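Long-range contacts in NALP (Neisseria meningitidis, PDB 1UYN), which forms the outer-membrane translocator domain of an autotransporter, a beta-barrel whose hydrophilic pore carries the secreted protease passenger to the bacterial surface: residues S17-A22 / W56-V61; D34-N39 / N81-A86; T207-A212 / G231-L236. All coordinates share one frame; numbering follows the deposited sequence.

From the N terminus, the chain first runs as helix 12-34, which holds 17-22, and then turns through 34-39 into the first barrel strand. Interaction 1 closes when 56-61, at the end of strand 43-57, returns to the helix. Interaction 2 closes after it, when 81-86 meets 34-39. Their segments alternate along the chain, so the two loops cross, and their centres lie about 32 Å apart on opposite sides of the chain's centre. Interaction 3 follows in series, joining the two strands of hairpin 199-219/224-235. The first two contacts tie the helical segment and its exit loop to the barrel, while the third is part of the wall itself.

Interaction 1. Residues S17-A22 / W56-V61; sequences STAAHA and WEQGGV
W56 on strand 43-57 and Q58 close after it reach to A19 and A20 on helix 12-34, burying 149 Å² in all. The side chain of Q58 can be followed outward. At CB its first torsion sets CG anti to the carbonyl carbon (chi1 -69°), and the chain runs extended beyond CG toward the helix. CG lies 3.5 Å above the plane of the W56 ring, over one face and offset toward the rim. CD then comes within 3.8 Å of A19 CB, and OE1 also faces that methyl. NE2 passes the same methyl, with 3.8 Å between Q58 NE2 and A19 CB, and its hydrogen-bond partner lies one helical turn back, at the backbone oxygen of D16. NE2 is thus held by one hydrogen bond to helix backbone, while the rest of the amide, oxygen foremost, lies against the A19 methyl.

W56 supplies the second arm. With CG anti to the backbone N (chi1 -164°), the indole extends toward the helix and presents an edge to it: W56 CZ3 is 3.7 Å from A19 O and W56 CZ3 is 3.9 Å from A20 CA, both near the ring plane. W56 CH2 adds an apolar touch at 4.2 Å to A19 CB. Y295 meets the indole edge-to-face, and W95 of strand 82-97 touches W56, Q58 and A20. Behind Q58 the chain turns through two glycines, with Q58 N bonded to V61 O at 2.9 Å. In this 12-stranded autotransporter beta-barrel, helix 12-34 runs inside the pore and is touched here by the end of the first strand and the turn after it.

Interaction 2. Residues D34-N39 / N81-A86; sequences DGLDHN and NTTAAA. With SO4 (sulfate ion), chain D.
L36, just beyond helix 12-34, meets T83 and A85 at the start of strand 82-97 through one branch, CD2. Along the strand segment, N81 comes first, and instead of touching the loop it binds a sulfate ion, probably from the crystallisation liquor: N81 N donates to sulfate O2 over 3.0 Å at 151°. T82 grips the same oxygen, its OG1 lying 2.8 Å from sulfate O2, so one sulfate oxygen takes two bonds.

T83 turns back to the loop. Its methyl is anti to the backbone N (chi1 -52° for OG1), a setting that brings T83 CG2 to 4.1 Å from L36 CD2 and 4.2 Å from N39 CB. The carbonyl adds to the fit, T83 O being 3.8 Å from L36 CD2. A84 has its CB directed away from the loop, although L36 CD2 still packs 4.0 Å from its backbone carbon, A84 C. A85 faces the loop again and its CB lies 3.9 Å from L36 CD2, completing the surface that L36 CD2 rests on. A86 belongs to the pocket of the bound detergent. No hydrogen bond links the two segments.

Strand 82-97 sits between strands 62-79 and 100-117, where backbone hydrogen bonds pair A84 with A76 and T83 with R114. L36 also touches R114, K124 and L126, while D37 makes salt bridges with R114 and K124, so the loop after the helix lies against several strands of the barrel wall.

Interaction 3. Residues T207-A212 / G231-L236; sequences TLVGLA and GVERDL
L236 has the largest share of this contact, 72 Å², where it closes the pairing with strand 199-219 opposite L208 and G210. Its backbone is fixed first: L236 N donates to L208 O over 2.8 Å, nearly straight at 169°. From there CG, anti to the carbonyl carbon (chi1 -56°), reaches over the neighbouring strand, and L236 CG lies 3.5 Å from G210 N. Its branch CD1 reaches 3.8 Å from G210 CA and 4.1 Å from L208 CG, so the leucine covers the glycine and abuts L208 at the surface.

A212, with 56 Å², pairs with V232 at the other end. V232 N donates to A212 O at 2.8 Å, whereas the return bond from A212 N is weak. Their CB atoms lie 4.5 Å apart on the same face of the sheet.

G210, with 51 Å², forms a hydrogen-bonded antiparallel pair with R234: G210 N donates to R234 O at 3.1 Å, and R234 N returns a bond to G210 O. The axes run at 165°, as expected for a hairpin.

V209, L211, E233 and D235 share the other face. L211 CD2 lies alongside E233, 3.8 Å from E233 CG. E233 makes salt bridges through OE1 with K30 of helix 12-34 and through OE2 with R180 of strand 172-192; the link to the helix is consistent with this face looking into the pore. D235 makes a salt bridge with R239. Flanking the hairpin, strand 172-192 bonds to T207, V209 and L211, and strand 265-278 bonds to G231 and E233.

Interaction 1. Residues S17-A22 / W56-V61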
loop_
_atom_site.group_PDB
_atom_site.type_symbol
_atom_site.label_atom_id
_atom_site.label_comp_id
_atom_site.label_asym_id
_atom_site.label_seq_id
_atom_site.Cartn_x
_atom_site.Cartn_y
_atom_site.Cartn_z
ATOM N N SER A 17 6.828 -7.471 -11.363
ATOM C CA SER A 17 5.391 -7.462 -11.046
ATOM C C SER A 17 5.182 -7.741 -9.574
ATOM O O SER A 17 4.469 -7.002 -8.889
ATOM C CB SER A 17 4.622 -8.455 -11.879
ATOM O OG SER A 17 5.270 -9.712 -11.917
ATOM N N THR A 18 5.856 -8.755 -9.043
ATOM C CA THR A 18 5.803 -8.975 -7.593
ATOM C C THR A 18 6.210 -7.738 -6.813
ATOM O O THR A 18 5.517 -7.328 -5.896
ATOM C CB THR A 18 6.689 -10.116 -7.170
ATOM O OG1 THR A 18 6.334 -11.293 -7.897
ATOM C CG2 THR A 18 6.413 -10.454 -5.722
ATOM N N ALA A 19 7.337 -7.151 -7.176
ATOM C CA ALA A 19 7.787 -5.881 -6.574
ATOM C C ALA A 19 6.710 -4.778 -6.648
ATOM O O ALA A 19 6.501 -4.044 -5.672
ATOM C CB ALA A 19 9.042 -5.398 -7.280
ATOM N N ALA A 20 6.061 -4.651 -7.815
ATOM C CA ALA A 20 4.998 -3.661 -8.010
ATOM C C ALA A 20 3.816 -3.891 -7.082
ATOM O O ALA A 20 3.221 -2.944 -6.611
ATOM C CB ALA A 20 4.523 -3.654 -9.453
ATOM N N HIS A 21 3.502 -5.156 -6.814
ATOM C CA HIS A 21 2.417 -5.511 -5.902
ATOM C C HIS A 21 2.750 -5.163 -4.435
ATOM O O HIS A 21 1.954 -4.503 -3.751
ATOM C CB HIS A 21 2.068 -6.995 -5.997
ATOM C CG HIS A 21 1.091 -7.433 -4.960
ATOM N ND1 HIS A 21 -0.214 -7.008 -4.948
ATOM C CD2 HIS A 21 1.243 -8.196 -3.858
ATOM C CE1 HIS A 21 -0.838 -7.529 -3.908
ATOM N NE2 HIS A 21 0.025 -8.255 -3.228
ATOM N N ALA A 22 3.906 -5.623 -3.957
ATOM C CA ALA A 22 4.402 -5.250 -2.616
ATOM C C ALA A 22 4.391 -3.747 -2.338
ATOM O O ALA A 22 4.149 -3.294 -1.210
ATOM C CB ALA A 22 5.830 -5.784 -2.393
ATOM N N TRP A 56 8.796 2.910 -13.095
ATOM C CA TRP A 56 9.819 2.375 -12.206
ATOM C C TRP A 56 10.897 1.661 -13.006
ATOM O O TRP A 56 10.616 0.688 -13.683
ATOM C CB TRP A 56 9.130 1.434 -11.215
ATOM C CG TRP A 56 9.888 1.018 -9.953
ATOM C CD1 TRP A 56 11.188 1.323 -9.601
ATOM C CD2 TRP A 56 9.371 0.195 -8.876
ATOM N NE1 TRP A 56 11.498 0.742 -8.387
ATOM C CE2 TRP A 56 10.414 0.041 -7.923
ATOM C CE3 TRP A 56 8.130 -0.428 -8.626
ATOM C CZ2 TRP A 56 10.260 -0.702 -6.743
ATOM C CZ3 TRP A 56 7.978 -1.190 -7.443
ATOM C CH2 TRP A 56 9.038 -1.317 -6.520
ATOM N N GLU A 57 12.128 2.154 -12.956
ATOM C CA GLU A 57 13.277 1.364 -13.391
ATOM C C GLU A 57 13.752 0.413 -12.277
ATOM O O GLU A 57 14.257 0.860 -11.248
ATOM C CB GLU A 57 14.437 2.264 -13.796
ATOM C CG GLU A 57 15.538 1.528 -14.555
ATOM C CD GLU A 57 15.353 1.629 -16.044
ATOM O OE1 GLU A 57 14.316 2.224 -16.438
ATOM O OE2 GLU A 57 16.229 1.133 -16.821
ATOM N N GLN A 58 13.606 -0.886 -12.500
ATOM C CA GLN A 58 13.985 -1.898 -11.530
ATOM C C GLN A 58 15.169 -2.679 -12.056
ATOM O O GLN A 58 15.009 -3.784 -12.606
ATOM C CB GLN A 58 12.828 -2.868 -11.277
ATOM C CG GLN A 58 11.642 -2.265 -10.550
ATOM C CD GLN A 58 10.739 -3.317 -9.967
ATOM O OE1 GLN A 58 11.167 -4.065 -9.078
ATOM N NE2 GLN A 58 9.470 -3.373 -10.443
ATOM N N GLY A 59 16.360 -2.094 -11.891
ATOM C CA GLY A 59 17.607 -2.739 -12.257
ATOM C C GLY A 59 17.704 -2.960 -13.744
ATOM O O GLY A 59 17.857 -4.087 -14.191
ATOM N N GLY A 60 17.588 -1.880 -14.507
ATOM C CA GLY A 60 17.818 -1.915 -15.944
ATOM C C GLY A 60 16.537 -1.950 -16.775
ATOM O O GLY A 60 16.554 -1.628 -17.978
ATOM N N VAL A 61 15.424 -2.303 -16.135
ATOM C CA VAL A 61 14.159 -2.481 -16.826
ATOM C C VAL A 61 13.154 -1.444 -16.352
ATOM O O VAL A 61 12.769 -1.479 -15.194
ATOM C CB VAL A 61 13.622 -3.906 -16.553
ATOM C CG1 VAL A 61 12.453 -4.228 -17.441
ATOM C CG2 VAL A 61 14.734 -4.940 -16.753
#

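Interaction 2. Residues D34-N39 / N81-A86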
loop_
_atom_site.group_PDB
_atom_site.type_symbol
_atom_site.label_atom_id
_atom_site.label_comp_id
_atom_site.label_asym_id
_atom_site.label_seq_id
_atom_site.Cartn_x
_atom_site.Cartn_y
_atom_site.Cartn_z
ATOM N N ASP A 34 -4.123 5.206 8.428
ATOM C CA ASP A 34 -4.615 6.573 8.470
ATOM C C ASP A 34 -6.026 6.563 9.096
ATOM O O ASP A 34 -6.359 7.443 9.896
ATOM C CB ASP A 34 -4.535 7.216 7.061
ATOM C CG ASP A 34 -3.036 7.442 6.599
ATOM O OD1 ASP A 34 -2.132 7.362 7.487
ATOM O OD2 ASP A 34 -2.669 7.683 5.391
ATOM N N GLY A 35 -6.793 5.510 8.804
ATOM C CA GLY A 35 -8.117 5.306 9.324
ATOM C C GLY A 35 -8.249 5.156 10.810
ATOM O O GLY A 35 -9.359 5.206 11.358
ATOM N N LEU A 36 -7.125 4.911 11.469
ATOM C CA LEU A 36 -7.043 4.888 12.932
ATOM C C LEU A 36 -7.060 6.280 13.560
ATOM O O LEU A 36 -7.458 6.426 14.717
ATOM C CB LEU A 36 -5.790 4.152 13.377
ATOM C CG LEU A 36 -5.781 2.645 13.132
ATOM C CD1 LEU A 36 -4.375 2.124 13.266
ATOM C CD2 LEU A 36 -6.708 1.875 14.072
ATOM N N ASP A 37 -6.633 7.290 12.803
ATOM C CA ASP A 37 -6.483 8.664 13.313
ATOM C C ASP A 37 -7.832 9.415 13.355
ATOM O O ASP A 37 -8.139 10.119 14.306
ATOM C CB ASP A 37 -5.468 9.466 12.464
ATOM C CG ASP A 37 -4.200 8.680 12.157
ATOM O OD1 ASP A 37 -3.859 7.785 12.956
ATOM O OD2 ASP A 37 -3.492 8.871 11.128
ATOM N N HIS A 38 -8.638 9.223 12.318
ATOM C CA HIS A 38 -9.843 10.027 12.085
ATOM C C HIS A 38 -10.812 9.933 13.240
ATOM O O HIS A 38 -11.472 10.906 13.579
ATOM C CB HIS A 38 -10.532 9.590 10.768
ATOM C CG HIS A 38 -9.578 9.470 9.613
ATOM N ND1 HIS A 38 -9.011 10.564 8.990
ATOM C CD2 HIS A 38 -9.038 8.383 9.025
ATOM C CE1 HIS A 38 -8.180 10.148 8.047
ATOM N NE2 HIS A 38 -8.178 8.826 8.048
ATOM N N ASN A 39 -10.861 8.760 13.856
ATOM C CA ASN A 39 -11.956 8.390 14.738
ATOM C C ASN A 39 -12.166 9.349 15.907
ATOM O O ASN A 39 -11.210 9.731 16.598
ATOM C CB ASN A 39 -11.800 6.932 15.235
ATOM C CG ASN A 39 -12.824 5.993 14.605
ATOM O OD1 ASN A 39 -13.869 5.689 15.218
ATOM N ND2 ASN A 39 -12.561 5.567 13.362
ATOM N N ASN A 81 -8.800 4.729 25.333
ATOM C CA ASN A 81 -7.586 5.095 24.589
ATOM C C ASN A 81 -7.192 4.152 23.448
ATOM O O ASN A 81 -6.051 4.165 23.005
ATOM C CB ASN A 81 -6.354 5.084 25.524
ATOM C CG ASN A 81 -6.501 5.955 26.743
ATOM O OD1 ASN A 81 -6.093 5.550 27.817
ATOM N ND2 ASN A 81 -7.020 7.166 26.580
ATOM N N THR A 82 -8.092 3.292 23.003
ATOM C CA THR A 82 -7.740 2.306 22.005
ATOM C C THR A 82 -8.629 2.416 20.806
ATOM O O THR A 82 -9.786 2.679 20.939
ATOM C CB THR A 82 -7.781 0.933 22.633
ATOM O OG1 THR A 82 -6.816 0.927 23.667
ATOM C CG2 THR A 82 -7.240 -0.152 21.717
ATOM N N THR A 83 -8.060 2.255 19.620
ATOM C CA THR A 83 -8.830 2.263 18.397
ATOM C C THR A 83 -8.434 1.055 17.591
ATOM O O THR A 83 -7.297 0.698 17.597
ATOM C CB THR A 83 -8.499 3.478 17.603
ATOM O OG1 THR A 83 -8.626 4.642 18.421
ATOM C CG2 THR A 83 -9.509 3.659 16.495
ATOM N N ALA A 84 -9.382 0.416 16.912
ATOM C CA ALA A 84 -9.065 -0.741 16.081
ATOM C C ALA A 84 -9.733 -0.618 14.751
ATOM O O ALA A 84 -10.748 0.036 14.600
ATOM C CB ALA A 84 -9.423 -2.069 16.756
ATOM N N ALA A 85 -9.098 -1.212 13.768
ATOM C CA ALA A 85 -9.605 -1.222 12.409
ATOM C C ALA A 85 -9.312 -2.552 11.779
ATOM O O ALA A 85 -8.375 -3.247 12.133
ATOM C CB ALA A 85 -8.987 -0.107 11.607
ATOM N N ALA A 86 -10.211 -2.909 10.897
ATOM C CA ALA A 86 -10.120 -4.102 10.130
ATOM C C ALA A 86 -10.706 -3.743 8.762
ATOM O O ALA A 86 -11.794 -3.169 8.635
ATOM C CB ALA A 86 -10.873 -5.224 10.820
HETATM S S SO4 D . -7.822 1.478 27.182
HETATM O O1 SO4 D . -7.655 0.025 27.365
HETATM O O2 SO4 D . -8.272 1.827 25.848
HETATM O O3 SO4 D . -8.846 2.035 28.093
HETATM O O4 SO4 D . -6.532 2.114 27.476
#

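Interaction 3. Residues T207-A212 / G231-L236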
loop_
_atom_site.group_PDB
_atom_site.type_symbol
_atom_site.label_atom_id
_atom_site.label_comp_id
_atom_site.label_asym_id
_atom_site.label_seq_id
_atom_site.Cartn_x
_atom_site.Cartn_y
_atom_site.Cartn_z
ATOM N N THR A 207 11.548 -8.069 4.086
ATOM C CA THR A 207 12.131 -6.746 4.021
ATOM C C THR A 207 11.614 -5.767 5.113
ATOM O O THR A 207 10.426 -5.463 5.224
ATOM C CB THR A 207 11.856 -6.161 2.642
ATOM O OG1 THR A 207 12.342 -7.035 1.623
ATOM C CG2 THR A 207 12.681 -4.913 2.403
ATOM N N LEU A 208 12.539 -5.280 5.929
ATOM C CA LEU A 208 12.279 -4.181 6.825
ATOM C C LEU A 208 12.340 -2.869 6.105
ATOM O O LEU A 208 13.248 -2.640 5.315
ATOM C CB LEU A 208 13.327 -4.151 7.921
ATOM C CG LEU A 208 12.965 -3.413 9.204
ATOM C CD1 LEU A 208 11.759 -3.991 9.879
ATOM C CD2 LEU A 208 14.185 -3.571 10.089
ATOM N N VAL A 209 11.380 -2.010 6.434
ATOM C CA VAL A 209 11.185 -0.684 5.839
ATOM C C VAL A 209 11.119 0.334 6.964
ATOM O O VAL A 209 10.333 0.185 7.923
ATOM C CB VAL A 209 9.824 -0.585 5.044
ATOM C CG1 VAL A 209 9.751 0.742 4.312
ATOM C CG2 VAL A 209 9.665 -1.723 4.043
ATOM N N GLY A 210 11.913 1.377 6.856
ATOM C CA GLY A 210 11.840 2.478 7.800
ATOM C C GLY A 210 11.018 3.570 7.178
ATOM O O GLY A 210 11.104 3.840 5.992
ATOM N N LEU A 211 10.233 4.212 8.025
ATOM C CA LEU A 211 9.140 5.128 7.652
ATOM C C LEU A 211 9.180 6.258 8.638
ATOM O O LEU A 211 9.561 6.070 9.797
ATOM C CB LEU A 211 7.777 4.450 7.777
ATOM C CG LEU A 211 7.629 3.186 6.942
ATOM C CD1 LEU A 211 6.599 2.245 7.582
ATOM C CD2 LEU A 211 7.231 3.504 5.493
ATOM N N ALA A 212 8.776 7.425 8.181
ATOM C CA ALA A 212 8.927 8.656 8.956
ATOM C C ALA A 212 8.163 9.687 8.183
ATOM O O ALA A 212 8.119 9.620 6.971
ATOM C CB ALA A 212 10.402 9.063 9.104
ATOM N N GLY A 231 6.845 12.726 3.748
ATOM C CA GLY A 231 7.336 11.502 4.353
ATOM C C GLY A 231 8.563 10.942 3.692
ATOM O O GLY A 231 8.930 11.305 2.588
ATOM N N VAL A 232 9.161 9.994 4.381
ATOM C CA VAL A 232 10.388 9.355 3.971
ATOM C C VAL A 232 10.173 7.848 4.155
ATOM O O VAL A 232 9.438 7.401 5.033
ATOM C CB VAL A 232 11.497 9.929 4.839
ATOM C CG1 VAL A 232 12.596 8.971 5.066
ATOM C CG2 VAL A 232 12.011 11.225 4.225
ATOM N N GLU A 233 10.781 7.062 3.289
ATOM C CA GLU A 233 10.538 5.624 3.246
ATOM C C GLU A 233 11.706 4.972 2.504
ATOM O O GLU A 233 12.199 5.485 1.516
ATOM C CB GLU A 233 9.200 5.378 2.579
ATOM C CG GLU A 233 8.917 3.953 2.123
ATOM C CD GLU A 233 7.407 3.597 2.154
ATOM O OE1 GLU A 233 6.541 4.507 2.533
ATOM O OE2 GLU A 233 7.102 2.403 1.862
ATOM N N ARG A 234 12.191 3.864 3.015
ATOM C CA ARG A 234 13.400 3.272 2.486
ATOM C C ARG A 234 13.520 1.835 2.932
ATOM O O ARG A 234 13.370 1.545 4.098
ATOM C CB ARG A 234 14.618 4.031 2.999
ATOM C CG ARG A 234 15.930 3.653 2.345
ATOM C CD ARG A 234 17.054 4.378 2.957
ATOM N NE ARG A 234 18.227 4.524 2.102
ATOM C CZ ARG A 234 19.107 3.581 1.946
ATOM N NH1 ARG A 234 18.962 2.386 2.536
ATOM N NH2 ARG A 234 20.143 3.814 1.189
ATOM N N ASP A 235 13.854 0.935 2.029
ATOM C CA ASP A 235 14.081 -0.422 2.470
ATOM C C ASP A 235 15.370 -0.421 3.280
ATOM O O ASP A 235 16.321 0.286 2.974
ATOM C CB ASP A 235 14.112 -1.400 1.300
ATOM C CG ASP A 235 12.766 -1.526 0.601
ATOM O OD1 ASP A 235 11.733 -1.067 1.109
ATOM O OD2 ASP A 235 12.631 -2.072 -0.498
ATOM N N LEU A 236 15.354 -1.135 4.385
ATOM C CA LEU A 236 16.500 -1.177 5.269
ATOM C C LEU A 236 17.375 -2.369 4.950
ATOM O O LEU A 236 18.530 -2.409 5.388
ATOM C CB LEU A 236 16.050 -1.148 6.752
ATOM C CG LEU A 236 15.177 0.069 7.067
ATOM C CD1 LEU A 236 14.818 0.159 8.544
ATOM C CD2 LEU A 236 15.890 1.338 6.585
#